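Local structure of AP endonuclease, family protein 2 (Mycobacterium smegmatis, 5TNV) at residues A[36-39]-A[44-47]; A[53-58]-A[94-99]; A[73-78]-A[87-92]; A[148-151]-A[155-158]. The protein binds a magnesium ion in a xylose isomerase-like TIM barrel and possibly acts as an endonuclease. All blocks are in the same frame, centred on the assembly; numbering follows the deposited sequence.

Interaction 1: A[36-39]-A[44-47]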
loop_
_atom_site.group_PDB
_atom_site.type_symbol
_atom_site.label_atom_id
_atom_site.label_comp_id
_atom_site.label_asym_id
_atom_site.label_seq_id
_atom_site.Cartn_x
_atom_site.Cartn_y
_atom_site.Cartn_z
ATOM N N PHE A 36 -15.352 -7.115 -13.899
ATOM C CA PHE A 36 -15.413 -8.197 -14.881
ATOM C C PHE A 36 -15.770 -7.700 -16.264
ATOM O O PHE A 36 -15.516 -8.407 -17.249
ATOM C CB PHE A 36 -16.405 -9.277 -14.437
ATOM C CG PHE A 36 -15.897 -10.105 -13.261
ATOM C CD1 PHE A 36 -14.980 -11.116 -13.438
ATOM C CD2 PHE A 36 -16.330 -9.865 -11.987
ATOM C CE1 PHE A 36 -14.495 -11.861 -12.357
ATOM C CE2 PHE A 36 -15.852 -10.585 -10.882
ATOM C CZ PHE A 36 -14.929 -11.617 -11.079
ATOM N N GLY A 37 -16.394 -6.546 -16.352
ATOM C CA GLY A 37 -16.874 -6.031 -17.628
ATOM C C GLY A 37 -17.949 -6.933 -18.220
ATOM O O GLY A 37 -18.484 -7.841 -17.587
ATOM N N ASN A 38 -18.264 -6.661 -19.480
ATOM C CA ASN A 38 -19.352 -7.383 -20.146
ATOM C C ASN A 38 -18.953 -8.150 -21.386
ATOM O O ASN A 38 -19.817 -8.538 -22.181
ATOM C CB ASN A 38 -20.554 -6.477 -20.344
ATOM C CG ASN A 38 -20.327 -5.378 -21.290
ATOM O OD1 ASN A 38 -19.348 -5.349 -22.043
ATOM N ND2 ASN A 38 -21.292 -4.458 -21.263
ATOM N N ARG A 39 -17.680 -8.468 -21.512
ATOM C CA ARG A 39 -17.200 -9.349 -22.567
ATOM C C ARG A 39 -16.998 -10.748 -22.012
ATOM O O ARG A 39 -16.477 -10.972 -20.883
ATOM C CB ARG A 39 -15.922 -8.804 -23.205
ATOM C CG ARG A 39 -16.024 -7.351 -23.609
ATOM C CD ARG A 39 -17.244 -7.034 -24.461
ATOM N NE ARG A 39 -17.205 -7.876 -25.678
ATOM C CZ ARG A 39 -18.266 -7.972 -26.504
ATOM N NH1 ARG A 39 -19.347 -7.273 -26.251
ATOM N NH2 ARG A 39 -18.212 -8.733 -27.586
ATOM N N GLY A 44 -17.587 -12.746 -27.311
ATOM C CA GLY A 44 -18.939 -12.210 -27.348
ATOM C C GLY A 44 -19.334 -11.429 -26.108
ATOM O O GLY A 44 -18.521 -11.060 -25.263
ATOM N N HIS A 45 -20.633 -11.128 -25.975
ATOM C CA HIS A 45 -21.161 -10.413 -24.863
ATOM C C HIS A 45 -21.481 -11.363 -23.720
ATOM O O HIS A 45 -22.033 -12.464 -23.942
ATOM C CB HIS A 45 -22.398 -9.643 -25.284
ATOM C CG HIS A 45 -22.818 -8.559 -24.373
ATOM N ND1 HIS A 45 -23.241 -8.729 -23.078
ATOM C CD2 HIS A 45 -22.778 -7.210 -24.595
ATOM C CE1 HIS A 45 -23.499 -7.543 -22.581
ATOM N NE2 HIS A 45 -23.230 -6.585 -23.478
ATOM N N ILE A 46 -21.168 -10.982 -22.492
ATOM C CA ILE A 46 -21.474 -11.812 -21.314
ATOM C C ILE A 46 -22.968 -12.118 -21.233
ATOM O O ILE A 46 -23.350 -13.139 -20.651
ATOM C CB ILE A 46 -20.911 -11.168 -20.043
ATOM C CG1 ILE A 46 -20.692 -12.182 -18.924
ATOM C CG2 ILE A 46 -21.742 -10.001 -19.576
ATOM C CD1 ILE A 46 -19.683 -13.256 -19.200
ATOM N N LYS A 47 -23.827 -11.231 -21.763
ATOM C CA LYS A 47 -25.270 -11.501 -21.685
ATOM C C LYS A 47 -25.667 -12.788 -22.391
ATOM O O LYS A 47 -26.707 -13.349 -22.049
ATOM C CB LYS A 47 -26.028 -10.317 -22.261
ATOM C CG LYS A 47 -26.094 -10.229 -23.687
ATOM C CD LYS A 47 -26.858 -8.973 -24.107
ATOM C CE LYS A 47 -28.388 -9.138 -24.015
ATOM N NZ LYS A 47 -29.141 -8.047 -24.685
#
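In the loop that leads from strand 29-32 to helix 51-63 of the TIM barrel, the chain doubles back on itself and Arg39 and His45 form a single isolated beta bridge, their CA atoms 4.7 Å apart. Beside this bridge a backbone hydrogen bond runs from Ile46 N to Asn38 O at 2.8 Å. The same oxygen also receives a CA-H...O contact from His45 and sits over one face of the His45 imidazole. The opposite face of that ring is met near its rim by Lys47 CD, and in the ring plane Lys47 N donates to His45 ND1 (2.9 Å), which fixes the ring's rotation. With His45 CG anti to its own nitrogen (chi1 -163°), the ring swings back to Asn38, whose ND2 lies 3.6 Å from His45 NE2 with the amide and ring planes 42° apart. Ile46 points its CB at the other segment and sets CG2 3.8 Å from Asn38 CB. The Arg39 chain, bent at chi2 and chi3, folds its guanidinium over the Gly44 peptide, one face above Gly44 O; its NH2 is bonded to Gly43 O. The guanidinium and imidazole planes are nearly perpendicular. A backbone bond, a ring held by its own segment and a folded arginine thus close this surface loop, while the buried Ile46 packs inward on Gln57, Trp75 and Val76. Because ND1 accepts the Lys47 N-H, a ring proton would sit on NE2, and Arg39 NH1, 4.8 Å from His45 NE2, would probably disfavour a charged ring.

Interaction 2: A[53-58]-A[94-99]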
loop_
_atom_site.group_PDB
_atom_site.type_symbol
_atom_site.label_atom_id
_atom_site.label_comp_id
_atom_site.label_asym_id
_atom_site.label_seq_id
_atom_site.Cartn_x
_atom_site.Cartn_y
_atom_site.Cartn_z
ATOM N N VAL A 53 -20.147 -20.004 -17.468
ATOM C CA VAL A 53 -19.201 -18.928 -17.591
ATOM C C VAL A 53 -19.436 -17.911 -16.467
ATOM O O VAL A 53 -18.486 -17.481 -15.789
ATOM C CB VAL A 53 -19.303 -18.308 -18.974
ATOM C CG1 VAL A 53 -18.491 -17.037 -19.098
ATOM C CG2 VAL A 53 -18.772 -19.294 -20.024
ATOM N N TRP A 54 -20.657 -17.507 -16.248
ATOM C CA TRP A 54 -21.013 -16.636 -15.132
ATOM C C TRP A 54 -20.557 -17.277 -13.840
ATOM O O TRP A 54 -20.033 -16.610 -12.946
ATOM C CB TRP A 54 -22.510 -16.440 -15.094
ATOM C CG TRP A 54 -23.144 -15.812 -16.308
ATOM C CD1 TRP A 54 -22.565 -15.078 -17.276
ATOM C CD2 TRP A 54 -24.524 -15.892 -16.655
ATOM N NE1 TRP A 54 -23.486 -14.672 -18.200
ATOM C CE2 TRP A 54 -24.709 -15.167 -17.857
ATOM C CE3 TRP A 54 -25.645 -16.517 -16.105
ATOM C CZ2 TRP A 54 -25.946 -15.037 -18.482
ATOM C CZ3 TRP A 54 -26.862 -16.382 -16.723
ATOM C CH2 TRP A 54 -27.017 -15.665 -17.898
ATOM N N ALA A 55 -20.775 -18.570 -13.699
ATOM C CA ALA A 55 -20.440 -19.278 -12.464
ATOM C C ALA A 55 -18.967 -19.164 -12.140
ATOM O O ALA A 55 -18.595 -19.000 -10.986
ATOM C CB ALA A 55 -20.823 -20.750 -12.556
ATOM N N LYS A 56 -18.088 -19.286 -13.124
ATOM C CA LYS A 56 -16.652 -19.217 -12.866
ATOM C C LYS A 56 -16.228 -17.814 -12.442
ATOM O O LYS A 56 -15.271 -17.673 -11.673
ATOM C CB LYS A 56 -15.881 -19.737 -14.051
ATOM C CG LYS A 56 -15.955 -21.271 -14.193
ATOM C CD LYS A 56 -14.706 -21.896 -14.827
ATOM C CE LYS A 56 -14.932 -23.335 -15.283
ATOM N NZ LYS A 56 -14.527 -23.568 -16.701
ATOM N N GLN A 57 -16.891 -16.779 -12.936
ATOM C CA GLN A 57 -16.600 -15.401 -12.489
ATOM C C GLN A 57 -17.069 -15.233 -11.050
ATOM O O GLN A 57 -16.291 -14.753 -10.197
ATOM C CB GLN A 57 -17.272 -14.396 -13.429
ATOM C CG GLN A 57 -16.716 -14.421 -14.815
ATOM C CD GLN A 57 -17.483 -13.513 -15.757
ATOM O OE1 GLN A 57 -18.722 -13.534 -15.788
ATOM N NE2 GLN A 57 -16.750 -12.690 -16.506
ATOM N N LEU A 58 -18.288 -15.641 -10.755
ATOM C CA LEU A 58 -18.841 -15.589 -9.405
ATOM C C LEU A 58 -17.941 -16.372 -8.423
ATOM O O LEU A 58 -17.710 -15.950 -7.292
ATOM C CB LEU A 58 -20.233 -16.133 -9.411
ATOM C CG LEU A 58 -21.286 -15.240 -10.050
ATOM C CD1 LEU A 58 -22.526 -16.048 -10.408
ATOM C CD2 LEU A 58 -21.628 -14.041 -9.135
ATOM N N ALA A 94 -26.752 -18.852 -6.536
ATOM C CA ALA A 94 -26.914 -19.684 -5.346
ATOM C C ALA A 94 -25.881 -20.802 -5.289
ATOM O O ALA A 94 -25.315 -21.056 -4.214
ATOM C CB ALA A 94 -28.343 -20.240 -5.282
ATOM N N ASP A 95 -25.648 -21.470 -6.427
ATOM C CA ASP A 95 -24.707 -22.580 -6.449
ATOM C C ASP A 95 -23.306 -22.141 -6.041
ATOM O O ASP A 95 -22.546 -22.915 -5.437
ATOM C CB ASP A 95 -24.679 -23.216 -7.799
ATOM C CG ASP A 95 -24.071 -24.592 -7.908
ATOM O OD1 ASP A 95 -24.011 -25.369 -6.917
ATOM O OD2 ASP A 95 -23.633 -24.952 -9.025
ATOM N N GLU A 96 -22.943 -20.908 -6.401
ATOM C CA GLU A 96 -21.625 -20.375 -6.086
ATOM C C GLU A 96 -21.564 -19.688 -4.738
ATOM O O GLU A 96 -20.522 -19.141 -4.348
ATOM C CB GLU A 96 -21.145 -19.447 -7.218
ATOM C CG GLU A 96 -20.971 -20.189 -8.541
ATOM C CD GLU A 96 -20.012 -21.337 -8.570
ATOM O OE1 GLU A 96 -19.000 -21.344 -7.842
ATOM O OE2 GLU A 96 -20.266 -22.266 -9.395
ATOM N N GLY A 97 -22.627 -19.755 -3.953
ATOM C CA GLY A 97 -22.604 -19.324 -2.551
ATOM C C GLY A 97 -22.758 -17.831 -2.344
ATOM O O GLY A 97 -22.244 -17.321 -1.366
ATOM N N LEU A 98 -23.418 -17.137 -3.226
ATOM C CA LEU A 98 -23.530 -15.694 -3.198
ATOM C C LEU A 98 -24.991 -15.233 -3.268
ATOM O O LEU A 98 -25.901 -15.970 -3.638
ATOM C CB LEU A 98 -22.730 -15.092 -4.371
ATOM C CG LEU A 98 -21.206 -15.351 -4.258
ATOM C CD1 LEU A 98 -20.523 -15.045 -5.582
ATOM C CD2 LEU A 98 -20.578 -14.510 -3.156
ATOM N N ALA A 99 -25.170 -13.968 -2.922
ATOM C CA ALA A 99 -26.471 -13.302 -2.974
ATOM C C ALA A 99 -26.250 -11.840 -3.386
ATOM O O ALA A 99 -25.159 -11.303 -3.194
ATOM C CB ALA A 99 -27.162 -13.430 -1.629
#
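The closest backbone approach joins the middle of helix 51-63 to the point where helix 83-95 ends: the CA atoms of Leu58 and Glu96 are 6.5 Å apart. That end is a Schellman motif, with Gly97 at positive phi as its C-prime residue, Gly97 N bonded to Ala94 O and Leu98 N to Leu93 O. The turn sends Glu96 and Leu98 toward the same neighbouring helix. Leu98 brings CD1 to 3.9 Å from Leu58 CD2, the two leucines meeting at a slant, and the same methyl lies 3.4 Å from Leu58 O, against the backbone of the helix. Beside them, Glu96 CB rests on Leu58 CB at 4.1 Å. The glutamate then bends at chi2 (-59°) and lays its chain along Ala55: CG is 3.6 Å from Ala55 O, and OE2 comes to 3.5 Å from Ala55 CB. This carboxylate is not left against apolar atoms alone, since OE2 also makes a salt bridge with Arg59, the residue that follows Leu58. Aliphatic contact and a charged tether thus come from one side chain. Around the contact, Ala55 touches Val92, while Leu58 and Leu98 both reach Leu93 of helix 83-95 and Ile69 of strand 68-70. Ala99, which opens the next strand, is paired through its backbone with Ile69, placing the contact where two outer helices of the barrel close over adjacent parallel strands.

Interaction 3: A[73-78]-A[87-92]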
loop_
_atom_site.group_PDB
_atom_site.type_symbol
_atom_site.label_atom_id
_atom_site.label_comp_id
_atom_site.label_asym_id
_atom_site.label_seq_id
_atom_site.Cartn_x
_atom_site.Cartn_y
_atom_site.Cartn_z
ATOM N N ASP A 73 -24.780 -2.860 -13.705
ATOM C CA ASP A 73 -25.332 -3.042 -15.035
ATOM C C ASP A 73 -24.230 -3.140 -16.064
ATOM O O ASP A 73 -24.525 -3.164 -17.284
ATOM C CB ASP A 73 -26.320 -1.932 -15.423
ATOM C CG ASP A 73 -25.706 -0.577 -15.488
ATOM O OD1 ASP A 73 -24.515 -0.464 -15.205
ATOM O OD2 ASP A 73 -26.414 0.410 -15.801
ATOM N N ALA A 74 -22.968 -3.290 -15.655
ATOM C CA ALA A 74 -21.805 -3.330 -16.556
ATOM C C ALA A 74 -21.255 -4.739 -16.754
ATOM O O ALA A 74 -20.234 -4.895 -17.450
ATOM C CB ALA A 74 -20.748 -2.386 -15.986
ATOM N N TRP A 75 -21.909 -5.720 -16.169
ATOM C CA TRP A 75 -21.549 -7.145 -16.221
ATOM C C TRP A 75 -22.758 -7.829 -16.872
ATOM O O TRP A 75 -23.223 -7.395 -17.954
ATOM C CB TRP A 75 -21.089 -7.634 -14.853
ATOM C CG TRP A 75 -20.806 -9.096 -14.738
ATOM C CD1 TRP A 75 -19.933 -9.832 -15.473
ATOM C CD2 TRP A 75 -21.425 -10.003 -13.844
ATOM N NE1 TRP A 75 -19.962 -11.145 -15.092
ATOM C CE2 TRP A 75 -20.880 -11.278 -14.090
ATOM C CE3 TRP A 75 -22.400 -9.903 -12.828
ATOM C CZ2 TRP A 75 -21.277 -12.421 -13.385
ATOM C CZ3 TRP A 75 -22.796 -11.019 -12.141
ATOM C CH2 TRP A 75 -22.229 -12.270 -12.416
ATOM N N VAL A 76 -23.320 -8.892 -16.311
ATOM C CA VAL A 76 -24.536 -9.509 -16.847
ATOM C C VAL A 76 -25.691 -8.508 -16.706
ATOM O O VAL A 76 -25.969 -8.085 -15.572
ATOM C CB VAL A 76 -24.840 -10.815 -16.101
ATOM C CG1 VAL A 76 -26.167 -11.381 -16.561
ATOM C CG2 VAL A 76 -23.723 -11.842 -16.235
ATOM N N PRO A 77 -26.348 -8.130 -17.790
ATOM C CA PRO A 77 -27.376 -7.087 -17.716
ATOM C C PRO A 77 -28.701 -7.677 -17.321
ATOM O O PRO A 77 -29.510 -8.094 -18.204
ATOM C CB PRO A 77 -27.382 -6.510 -19.106
ATOM C CG PRO A 77 -27.061 -7.702 -19.986
ATOM C CD PRO A 77 -26.069 -8.474 -19.183
ATOM N N LEU A 78 -28.986 -7.704 -16.041
ATOM C CA LEU A 78 -30.195 -8.362 -15.547
ATOM C C LEU A 78 -31.469 -7.745 -16.127
ATOM O O LEU A 78 -32.428 -8.478 -16.368
ATOM C CB LEU A 78 -30.248 -8.356 -14.015
ATOM C CG LEU A 78 -29.108 -9.094 -13.324
ATOM C CD1 LEU A 78 -29.251 -8.980 -11.815
ATOM C CD2 LEU A 78 -29.008 -10.558 -13.707
ATOM N N GLU A 87 -33.634 -16.913 -14.329
ATOM C CA GLU A 87 -33.616 -18.078 -13.470
ATOM C C GLU A 87 -32.342 -18.906 -13.641
ATOM O O GLU A 87 -31.858 -19.433 -12.632
ATOM C CB GLU A 87 -34.911 -18.912 -13.644
ATOM C CG GLU A 87 -36.188 -18.234 -13.204
ATOM C CD GLU A 87 -36.140 -17.684 -11.772
ATOM O OE1 GLU A 87 -35.545 -18.396 -10.923
ATOM O OE2 GLU A 87 -36.664 -16.561 -11.543
ATOM N N GLU A 88 -31.750 -18.975 -14.831
ATOM C CA GLU A 88 -30.464 -19.599 -15.013
ATOM C C GLU A 88 -29.413 -18.906 -14.127
ATOM O O GLU A 88 -28.583 -19.541 -13.461
ATOM C CB GLU A 88 -30.016 -19.578 -16.451
ATOM C CG GLU A 88 -30.658 -20.395 -17.469
ATOM C CD GLU A 88 -30.081 -20.451 -18.852
ATOM O OE1 GLU A 88 -29.007 -20.005 -18.984
ATOM O OE2 GLU A 88 -30.793 -20.976 -19.773
ATOM N N PHE A 89 -29.439 -17.567 -14.169
ATOM C CA PHE A 89 -28.535 -16.761 -13.365
ATOM C C PHE A 89 -28.745 -16.989 -11.876
ATOM O O PHE A 89 -27.789 -17.157 -11.126
ATOM C CB PHE A 89 -28.771 -15.288 -13.751
ATOM C CG PHE A 89 -27.911 -14.335 -12.943
ATOM C CD1 PHE A 89 -26.635 -13.989 -13.350
ATOM C CD2 PHE A 89 -28.374 -13.774 -11.786
ATOM C CE1 PHE A 89 -25.866 -13.101 -12.582
ATOM C CE2 PHE A 89 -27.636 -12.938 -10.977
ATOM C CZ PHE A 89 -26.338 -12.616 -11.385
ATOM N N ARG A 90 -30.010 -16.983 -11.441
ATOM C CA ARG A 90 -30.335 -17.164 -10.041
ATOM C C ARG A 90 -29.757 -18.475 -9.517
ATOM O O ARG A 90 -29.241 -18.578 -8.386
ATOM C CB ARG A 90 -31.836 -17.107 -9.794
ATOM C CG ARG A 90 -32.248 -16.804 -8.367
ATOM C CD ARG A 90 -33.748 -16.825 -8.233
ATOM N NE ARG A 90 -34.549 -15.986 -9.158
ATOM C CZ ARG A 90 -34.731 -14.676 -8.966
ATOM N NH1 ARG A 90 -34.152 -13.997 -8.003
ATOM N NH2 ARG A 90 -35.461 -13.973 -9.783
ATOM N N THR A 91 -29.842 -19.548 -10.337
ATOM C CA THR A 91 -29.350 -20.853 -9.957
ATOM C C THR A 91 -27.814 -20.812 -9.747
ATOM O O THR A 91 -27.334 -21.302 -8.739
ATOM C CB THR A 91 -29.696 -21.888 -11.009
ATOM O OG1 THR A 91 -31.129 -21.972 -11.025
ATOM C CG2 THR A 91 -29.167 -23.254 -10.657
ATOM N N VAL A 92 -27.083 -20.222 -10.704
ATOM C CA VAL A 92 -25.609 -20.230 -10.509
ATOM C C VAL A 92 -25.187 -19.300 -9.399
ATOM O O VAL A 92 -24.232 -19.624 -8.682
ATOM C CB VAL A 92 -24.808 -19.999 -11.794
ATOM C CG1 VAL A 92 -25.059 -21.119 -12.795
ATOM C CG2 VAL A 92 -25.068 -18.688 -12.431
#
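Phe89 reaches from helix 83-95 into the loop 73-78 that precedes it, within one beta-alpha unit of the TIM barrel, and three side chains of the loop receive its ring. One contact is a CH-pi interaction: Leu78 CD2 stands 3.8 Å from the ring centroid, only 9° off the normal, so the methyl sits squarely over one face. The Leu78 and Phe89 side chains meet at about a right angle. An aromatic contact follows at the rim of the phenylalanine. There Trp75 CZ3 and CH2 both approach Phe89 CE1, CH2 at 3.7 Å, with CZ3 in the phenyl plane. Relative to the indole the approach is oblique: the planes are 62° apart and the centroids of its six-membered ring and of Phe89 are separated by 5.8 Å. Plain apolar packing completes the set. Val76 CG1 lies 4.2 Å from Phe89 CD1, the two chains running past each other in opposite directions. Phe89 can extend this far because CG is anti to the backbone nitrogen (chi1 178°), which points the ring away from its helix and across to the loop. The indole is held in turn from beyond the contact, its NE1 bonded to the Gln57 carboxamide oxygen of helix 51-63, and its six-membered ring also touches Leu58. Val76 serves the indole as well as the phenyl: while CG1 meets Phe89, CG2 lies over the centre of one face of the Trp75 ring, 3.6 Å above its plane.

Interaction 4: A[148-151]-A[155-158]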
loop_
_atom_site.group_PDB
_atom_site.type_symbol
_atom_site.label_atom_id
_atom_site.label_comp_id
_atom_site.label_asym_id
_atom_site.label_seq_id
_atom_site.Cartn_x
_atom_site.Cartn_y
_atom_site.Cartn_z
ATOM N N PRO A 148 -13.543 10.239 -25.246
ATOM C CA PRO A 148 -12.310 9.700 -25.851
ATOM C C PRO A 148 -11.045 10.214 -25.170
ATOM O O PRO A 148 -10.097 9.477 -24.994
ATOM C CB PRO A 148 -12.423 10.143 -27.306
ATOM C CG PRO A 148 -13.915 10.176 -27.529
ATOM C CD PRO A 148 -14.481 10.808 -26.265
ATOM N N GLU A 149 -11.055 11.497 -24.786
ATOM C CA GLU A 149 -9.878 12.051 -24.129
ATOM C C GLU A 149 -9.682 11.417 -22.780
ATOM O O GLU A 149 -8.540 11.106 -22.403
ATOM C CB GLU A 149 -9.995 13.578 -23.964
ATOM C CG GLU A 149 -8.778 14.219 -23.347
ATOM C CD GLU A 149 -8.805 15.708 -23.142
ATOM O OE1 GLU A 149 -9.985 16.198 -23.062
ATOM O OE2 GLU A 149 -7.738 16.353 -23.015
ATOM N N GLN A 150 -10.741 11.166 -22.012
ATOM C CA GLN A 150 -10.620 10.438 -20.763
ATOM C C GLN A 150 -10.040 9.048 -20.949
ATOM O O GLN A 150 -9.225 8.606 -20.123
ATOM C CB GLN A 150 -11.959 10.320 -20.035
ATOM C CG GLN A 150 -12.386 11.626 -19.372
ATOM C CD GLN A 150 -13.679 11.460 -18.631
ATOM O OE1 GLN A 150 -14.718 11.103 -19.209
ATOM N NE2 GLN A 150 -13.647 11.702 -17.346
ATOM N N GLU A 151 -10.467 8.378 -22.008
ATOM C CA GLU A 151 -9.988 7.012 -22.251
ATOM C C GLU A 151 -8.485 6.955 -22.574
ATOM O O GLU A 151 -7.872 5.911 -22.370
ATOM C CB GLU A 151 -10.805 6.355 -23.367
ATOM C CG GLU A 151 -12.228 6.056 -22.958
ATOM C CD GLU A 151 -13.096 5.555 -24.088
ATOM O OE1 GLU A 151 -12.851 5.940 -25.234
ATOM O OE2 GLU A 151 -14.023 4.809 -23.745
ATOM N N TRP A 155 -5.530 7.704 -15.872
ATOM C CA TRP A 155 -6.778 7.477 -15.169
ATOM C C TRP A 155 -7.833 8.390 -15.802
ATOM O O TRP A 155 -7.536 9.558 -16.091
ATOM C CB TRP A 155 -6.720 7.792 -13.717
ATOM C CG TRP A 155 -5.750 7.052 -12.873
ATOM C CD1 TRP A 155 -4.673 7.595 -12.200
ATOM C CD2 TRP A 155 -5.788 5.668 -12.540
ATOM N NE1 TRP A 155 -4.047 6.590 -11.496
ATOM C CE2 TRP A 155 -4.720 5.403 -11.676
ATOM C CE3 TRP A 155 -6.645 4.620 -12.891
ATOM C CZ2 TRP A 155 -4.496 4.114 -11.157
ATOM C CZ3 TRP A 155 -6.426 3.357 -12.391
ATOM C CH2 TRP A 155 -5.341 3.133 -11.523
ATOM N N PHE A 156 -9.082 7.907 -15.889
ATOM C CA PHE A 156 -10.102 8.739 -16.557
ATOM C C PHE A 156 -10.307 10.063 -15.848
ATOM O O PHE A 156 -10.711 11.037 -16.486
ATOM C CB PHE A 156 -11.411 7.963 -16.712
ATOM C CG PHE A 156 -12.128 7.589 -15.418
ATOM C CD1 PHE A 156 -12.911 8.512 -14.745
ATOM C CD2 PHE A 156 -12.038 6.287 -14.907
ATOM C CE1 PHE A 156 -13.580 8.153 -13.573
ATOM C CE2 PHE A 156 -12.706 5.929 -13.751
ATOM C CZ PHE A 156 -13.467 6.888 -13.098
ATOM N N TRP A 157 -10.130 10.094 -14.526
ATOM C CA TRP A 157 -10.431 11.285 -13.747
ATOM C C TRP A 157 -9.371 12.362 -13.896
ATOM O O TRP A 157 -9.539 13.467 -13.323
ATOM C CB TRP A 157 -10.643 10.956 -12.267
ATOM C CG TRP A 157 -9.477 10.283 -11.613
ATOM C CD1 TRP A 157 -8.320 10.846 -11.162
ATOM C CD2 TRP A 157 -9.369 8.871 -11.326
ATOM N NE1 TRP A 157 -7.489 9.906 -10.629
ATOM C CE2 TRP A 157 -8.111 8.668 -10.711
ATOM C CE3 TRP A 157 -10.193 7.776 -11.566
ATOM C CZ2 TRP A 157 -7.688 7.412 -10.299
ATOM C CZ3 TRP A 157 -9.782 6.534 -11.161
ATOM C CH2 TRP A 157 -8.529 6.367 -10.542
ATOM N N LEU A 158 -8.313 12.130 -14.664
ATOM C CA LEU A 158 -7.291 13.146 -14.861
ATOM C C LEU A 158 -7.737 14.269 -15.768
ATOM O O LEU A 158 -7.080 15.319 -15.756
ATOM C CB LEU A 158 -5.998 12.513 -15.375
ATOM C CG LEU A 158 -5.344 11.526 -14.438
ATOM C CD1 LEU A 158 -4.061 10.955 -15.065
ATOM C CD2 LEU A 158 -5.023 12.125 -13.057
#
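The Phe156 ring turns its edge toward Gln150, whose NE2 lies near the ring plane, 4.2 Å from Phe156 CD1, while Trp157 CE3 stands over the centre of one face. Trp157 in turn carries Trp155 CB over the centre of one face and meets Phe156 CE1 in plane at its edge; its CZ2 lies over a face of the Trp155 ring, offset toward the rim. Across the contact the polar link is a hydrogen bond from Gln150 NE2 to Phe156 O, 3.1 Å long and bent to 136° at the hydrogen. The donor rises 51° out of the carbonyl plane. Gln150 is extended beyond CG, which rests 3.4 Å from Phe156 O, and Gln150 CB is 4.1 Å from Phe156 CB. Its amide is held at both ends: OE1 accepts from Thr147 N, and NE2 adds a weak bond to Val159 O. Phe156 also makes a cation-pi contact with Arg107 and an edge-to-face one with Tyr302, whereas Trp155 meets Tyr278 of a second subunit edge-to-face. A glutamine thus links the short helix 148-152 to the 3-10 turn that follows, in a long loop after strand 137-141 of the TIM barrel, with the Phe156 side chain about 9 Å from the bound magnesium ion.

Interactions 1, 2 and 3 form one continuous patch of the barrel, whereas interaction 4 stands apart, with nearest atoms about 12 Å from interactions 1 and 3. Interaction 1 is the surface contact and relies on a backbone bond; the other three are buried. Interactions 2 and 3 share helix 83-95, and interaction 3 is nested inside the chain closed by interaction 2. Both are mainly apolar, one aliphatic with a charged fringe, the other centred on an aromatic ring. Polar bonds join the patch: Ile46 O with Trp54 NE1, and Gln57 OE1 with Trp75 NE1. Interaction 4, buried yet polar at its centre, lies closest to the metal.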